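Local coordinates for protein NADPH-quinone reductase (Pediococcus pentosaceus ATCC 25745, PDB 3HA2) that probably transfers electrons from NAD(P)H to quinones through a bound FMN cofactor, its chain forming the flavodoxin-like domain, at residues 1-13 and 48-62. Numbering follows the deposited sequence.
Sequences MQTLIIVAHPELA and LLLQNDRIILEFPLY
L4 gives its N to R54 O and receives I56 N at its O, pairing strands 3-7 and 54-60 in the parallel sheet of a flavodoxin-like fold, where 3-7 lies between 31-35 and 54-60; their axes approach to 4.7 Å at 20°. The parallel alternation continues as I6 does the same between I56 and E58, and A8 N to E58 O closes the series. At the entry end Q2 O accepts from both D53 N and R54 N, while Q2 N reaches the anti lone pair of D53 OD2 at 2.9 Å, nearly straight at 174°.

Apolar contacts divide between the two faces. L4, I6, I55 and L57 share one, with I6 CG1 3.7 Å from L57 CD2 and helix 68-77 beyond. L4 has CG anti to its N (chi1 177°), which brings CD2 against CB of L48 at 3.8 Å on helix 42-50. On the other face T3 CG2 meets I56 CD1 at 3.8 Å. A methyl-to-oxygen contact adjoins this face: E58 OE1, hydrogen-bonded to Y160, lies 3.3 Å from I5 CG2.

N52 joins the helix end to the strands: its ND2 donates to L48 O (2.8 Å) in the amide plane, and its CG packs on L4 CB. An alanine here would lose that amide, and is likely to deprive L48 O of this donor and open a gap beside L4.

The guanidinium of R54, salt-bridged through NE to E94, carries selenomethionine M1 over one face, with SE 3.5 Å above the plane at its centre.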
# COMPACT_ATOMS: atom_id res chain seq x y z
N MSE A 1 -22.75 15.88 -11.99
CA MSE A 1 -21.49 15.25 -11.50
C MSE A 1 -21.50 13.79 -11.87
O MSE A 1 -22.48 13.07 -11.64
CB MSE A 1 -21.38 15.36 -9.98
CG MSE A 1 -20.06 14.85 -9.42
SE MSE A 1 -20.15 14.58 -7.50
CE MSE A 1 -21.59 13.26 -7.45
N GLN A 2 -20.39 13.35 -12.45
CA GLN A 2 -20.22 11.96 -12.84
C GLN A 2 -19.25 11.30 -11.86
O GLN A 2 -18.20 11.87 -11.52
CB GLN A 2 -19.67 11.87 -14.27
CG GLN A 2 -20.46 12.70 -15.31
CD GLN A 2 -21.89 12.23 -15.49
OE1 GLN A 2 -22.14 11.05 -15.73
NE2 GLN A 2 -22.84 13.16 -15.41
N THR A 3 -19.61 10.11 -11.41
CA THR A 3 -18.81 9.36 -10.43
C THR A 3 -18.35 8.04 -11.01
O THR A 3 -19.12 7.31 -11.64
CB THR A 3 -19.63 9.09 -9.15
OG1 THR A 3 -20.09 10.33 -8.61
CG2 THR A 3 -18.81 8.36 -8.10
N LEU A 4 -17.06 7.74 -10.80
CA LEU A 4 -16.46 6.49 -11.22
C LEU A 4 -16.10 5.70 -9.97
O LEU A 4 -15.35 6.19 -9.12
CB LEU A 4 -15.18 6.78 -12.03
CG LEU A 4 -14.36 5.57 -12.52
CD1 LEU A 4 -15.18 4.66 -13.45
CD2 LEU A 4 -13.08 6.05 -13.22
N ILE A 5 -16.63 4.49 -9.87
CA ILE A 5 -16.30 3.61 -8.76
C ILE A 5 -15.37 2.50 -9.26
O ILE A 5 -15.77 1.63 -10.03
CB ILE A 5 -17.55 3.05 -8.08
CG1 ILE A 5 -18.51 4.19 -7.69
CG2 ILE A 5 -17.17 2.22 -6.83
CD1 ILE A 5 -19.84 3.69 -7.19
N ILE A 6 -14.11 2.57 -8.81
CA ILE A 6 -13.10 1.56 -9.13
C ILE A 6 -13.22 0.44 -8.10
O ILE A 6 -12.87 0.63 -6.92
CB ILE A 6 -11.65 2.12 -9.04
CG1 ILE A 6 -11.48 3.38 -9.91
CG2 ILE A 6 -10.63 1.02 -9.42
CD1 ILE A 6 -11.81 3.17 -11.38
N VAL A 7 -13.74 -0.69 -8.54
CA VAL A 7 -14.05 -1.80 -7.65
C VAL A 7 -12.90 -2.78 -7.71
O VAL A 7 -12.75 -3.53 -8.68
CB VAL A 7 -15.38 -2.47 -8.06
CG1 VAL A 7 -15.74 -3.64 -7.11
CG2 VAL A 7 -16.50 -1.44 -8.06
N ALA A 8 -12.07 -2.74 -6.67
CA ALA A 8 -10.84 -3.50 -6.63
C ALA A 8 -10.92 -4.63 -5.63
O ALA A 8 -10.04 -4.78 -4.79
CB ALA A 8 -9.64 -2.60 -6.32
N HIS A 9 -12.01 -5.39 -5.67
CA HIS A 9 -12.06 -6.63 -4.89
C HIS A 9 -11.39 -7.69 -5.75
O HIS A 9 -11.76 -7.85 -6.92
CB HIS A 9 -13.49 -7.02 -4.56
CG HIS A 9 -13.59 -8.17 -3.61
ND1 HIS A 9 -13.98 -8.01 -2.30
CD2 HIS A 9 -13.33 -9.49 -3.78
CE1 HIS A 9 -13.97 -9.19 -1.70
NE2 HIS A 9 -13.58 -10.10 -2.58
N PRO A 10 -10.38 -8.40 -5.20
CA PRO A 10 -9.54 -9.31 -5.98
C PRO A 10 -10.24 -10.59 -6.41
O PRO A 10 -9.76 -11.27 -7.32
CB PRO A 10 -8.39 -9.65 -5.03
CG PRO A 10 -8.51 -8.70 -3.90
CD PRO A 10 -9.95 -8.37 -3.79
N GLU A 11 -11.34 -10.94 -5.75
CA GLU A 11 -12.13 -12.10 -6.14
C GLU A 11 -13.59 -11.69 -6.29
O GLU A 11 -14.49 -12.31 -5.70
CB GLU A 11 -11.99 -13.23 -5.12
CG GLU A 11 -10.61 -13.87 -5.05
CD GLU A 11 -10.19 -14.55 -6.35
OE1 GLU A 11 -11.05 -15.16 -7.02
OE2 GLU A 11 -8.98 -14.46 -6.69
N LEU A 12 -13.82 -10.64 -7.08
CA LEU A 12 -15.14 -10.03 -7.23
C LEU A 12 -16.30 -11.01 -7.46
O LEU A 12 -17.36 -10.88 -6.83
CB LEU A 12 -15.11 -8.98 -8.34
CG LEU A 12 -16.29 -8.03 -8.44
CD1 LEU A 12 -16.52 -7.30 -7.11
CD2 LEU A 12 -16.06 -7.03 -9.55
N ALA A 13 -16.10 -11.98 -8.35
CA ALA A 13 -17.13 -12.96 -8.70
C ALA A 13 -17.62 -13.79 -7.50
O ALA A 13 -18.74 -14.30 -7.50
CB ALA A 13 -16.62 -13.89 -9.79
N LEU A 48 -11.54 6.78 -18.57
CA LEU A 48 -12.62 6.81 -17.57
C LEU A 48 -12.37 7.86 -16.50
O LEU A 48 -13.29 8.58 -16.10
CB LEU A 48 -12.79 5.42 -16.93
CG LEU A 48 -13.37 4.34 -17.84
CD1 LEU A 48 -13.35 3.00 -17.09
CD2 LEU A 48 -14.81 4.69 -18.26
N LEU A 49 -11.13 7.98 -16.04
CA LEU A 49 -10.80 9.03 -15.08
C LEU A 49 -11.11 10.43 -15.61
O LEU A 49 -11.71 11.25 -14.90
CB LEU A 49 -9.33 8.95 -14.66
CG LEU A 49 -9.00 7.71 -13.83
CD1 LEU A 49 -7.49 7.51 -13.86
CD2 LEU A 49 -9.47 7.86 -12.41
N LEU A 50 -10.72 10.68 -16.85
CA LEU A 50 -10.91 12.00 -17.45
C LEU A 50 -12.39 12.36 -17.56
O LEU A 50 -12.73 13.54 -17.52
CB LEU A 50 -10.24 12.08 -18.82
CG LEU A 50 -8.71 12.13 -18.88
CD1 LEU A 50 -8.22 12.10 -20.32
CD2 LEU A 50 -8.17 13.36 -18.18
N GLN A 51 -13.24 11.35 -17.68
CA GLN A 51 -14.67 11.53 -17.92
C GLN A 51 -15.47 11.67 -16.61
O GLN A 51 -16.68 11.86 -16.64
CB GLN A 51 -15.23 10.33 -18.70
CG GLN A 51 -14.73 10.22 -20.14
CD GLN A 51 -15.13 8.90 -20.78
OE1 GLN A 51 -14.30 8.21 -21.38
NE2 GLN A 51 -16.40 8.53 -20.66
N ASN A 52 -14.80 11.53 -15.47
CA ASN A 52 -15.52 11.56 -14.19
C ASN A 52 -14.99 12.63 -13.25
O ASN A 52 -13.83 13.03 -13.36
CB ASN A 52 -15.54 10.17 -13.54
CG ASN A 52 -16.46 9.21 -14.27
OD1 ASN A 52 -17.63 9.05 -13.90
ND2 ASN A 52 -15.95 8.59 -15.34
N ASP A 53 -15.86 13.10 -12.35
CA ASP A 53 -15.55 14.18 -11.41
C ASP A 53 -15.21 13.66 -10.02
O ASP A 53 -14.40 14.25 -9.31
CB ASP A 53 -16.76 15.12 -11.28
CG ASP A 53 -17.22 15.65 -12.62
OD1 ASP A 53 -16.43 16.36 -13.26
OD2 ASP A 53 -18.37 15.34 -13.02
N ARG A 54 -15.85 12.58 -9.62
CA ARG A 54 -15.57 11.98 -8.33
C ARG A 54 -15.13 10.54 -8.57
O ARG A 54 -15.82 9.77 -9.23
CB ARG A 54 -16.81 12.00 -7.43
CG ARG A 54 -16.59 11.33 -6.08
CD ARG A 54 -17.83 11.49 -5.18
NE ARG A 54 -18.07 12.90 -4.84
CZ ARG A 54 -19.18 13.35 -4.26
NH1 ARG A 54 -20.17 12.52 -3.95
NH2 ARG A 54 -19.30 14.66 -4.02
N ILE A 55 -13.96 10.20 -8.03
CA ILE A 55 -13.35 8.90 -8.24
C ILE A 55 -13.33 8.23 -6.88
O ILE A 55 -12.73 8.74 -5.93
CB ILE A 55 -11.88 9.01 -8.78
CG1 ILE A 55 -11.71 10.08 -9.89
CG2 ILE A 55 -11.37 7.63 -9.21
CD1 ILE A 55 -12.58 9.92 -11.14
N ILE A 56 -13.99 7.08 -6.79
CA ILE A 56 -14.04 6.34 -5.55
C ILE A 56 -13.28 5.03 -5.71
O ILE A 56 -13.51 4.28 -6.65
CB ILE A 56 -15.49 6.10 -5.13
CG1 ILE A 56 -16.12 7.43 -4.69
CG2 ILE A 56 -15.58 5.03 -4.05
CD1 ILE A 56 -17.65 7.40 -4.59
N LEU A 57 -12.35 4.77 -4.80
CA LEU A 57 -11.66 3.49 -4.83
C LEU A 57 -12.29 2.62 -3.77
O LEU A 57 -12.32 2.99 -2.59
CB LEU A 57 -10.18 3.66 -4.54
CG LEU A 57 -9.46 4.74 -5.36
CD1 LEU A 57 -7.98 4.73 -4.94
CD2 LEU A 57 -9.63 4.56 -6.87
N GLU A 58 -12.78 1.47 -4.21
CA GLU A 58 -13.57 0.57 -3.37
C GLU A 58 -12.86 -0.78 -3.24
O GLU A 58 -12.73 -1.55 -4.23
CB GLU A 58 -14.97 0.41 -4.00
CG GLU A 58 -15.89 -0.50 -3.23
CD GLU A 58 -17.34 -0.28 -3.57
OE1 GLU A 58 -17.73 0.87 -3.91
OE2 GLU A 58 -18.11 -1.27 -3.49
N PHE A 59 -12.42 -1.10 -2.03
CA PHE A 59 -11.59 -2.29 -1.84
C PHE A 59 -11.63 -2.83 -0.41
O PHE A 59 -11.94 -2.09 0.52
CB PHE A 59 -10.14 -1.96 -2.24
CG PHE A 59 -9.52 -0.79 -1.46
CD1 PHE A 59 -9.63 0.53 -1.92
CD2 PHE A 59 -8.84 -1.02 -0.27
CE1 PHE A 59 -9.07 1.60 -1.20
CE2 PHE A 59 -8.26 0.04 0.46
CZ PHE A 59 -8.38 1.35 -0.02
N PRO A 60 -11.29 -4.12 -0.24
CA PRO A 60 -11.11 -4.68 1.10
C PRO A 60 -9.72 -4.38 1.64
O PRO A 60 -8.74 -4.30 0.89
CB PRO A 60 -11.28 -6.18 0.86
CG PRO A 60 -10.77 -6.40 -0.52
CD PRO A 60 -11.12 -5.14 -1.30
N LEU A 61 -9.63 -4.21 2.95
CA LEU A 61 -8.36 -3.91 3.57
C LEU A 61 -7.57 -5.24 3.72
O LEU A 61 -8.05 -6.19 4.36
CB LEU A 61 -8.61 -3.25 4.93
CG LEU A 61 -7.43 -2.64 5.66
CD1 LEU A 61 -7.02 -1.34 4.97
CD2 LEU A 61 -7.74 -2.42 7.15
N TYR A 62 -6.41 -5.31 3.08
CA TYR A 62 -5.56 -6.50 3.14
C TYR A 62 -4.26 -6.07 3.79
O TYR A 62 -3.56 -5.21 3.24
CB TYR A 62 -5.27 -7.01 1.72
CG TYR A 62 -6.38 -7.81 1.05
CD1 TYR A 62 -7.62 -7.94 1.65
CD2 TYR A 62 -6.17 -8.43 -0.18
CE1 TYR A 62 -8.64 -8.67 1.06
CE2 TYR A 62 -7.19 -9.17 -0.78
CZ TYR A 62 -8.42 -9.26 -0.15
OH TYR A 62 -9.47 -9.97 -0.70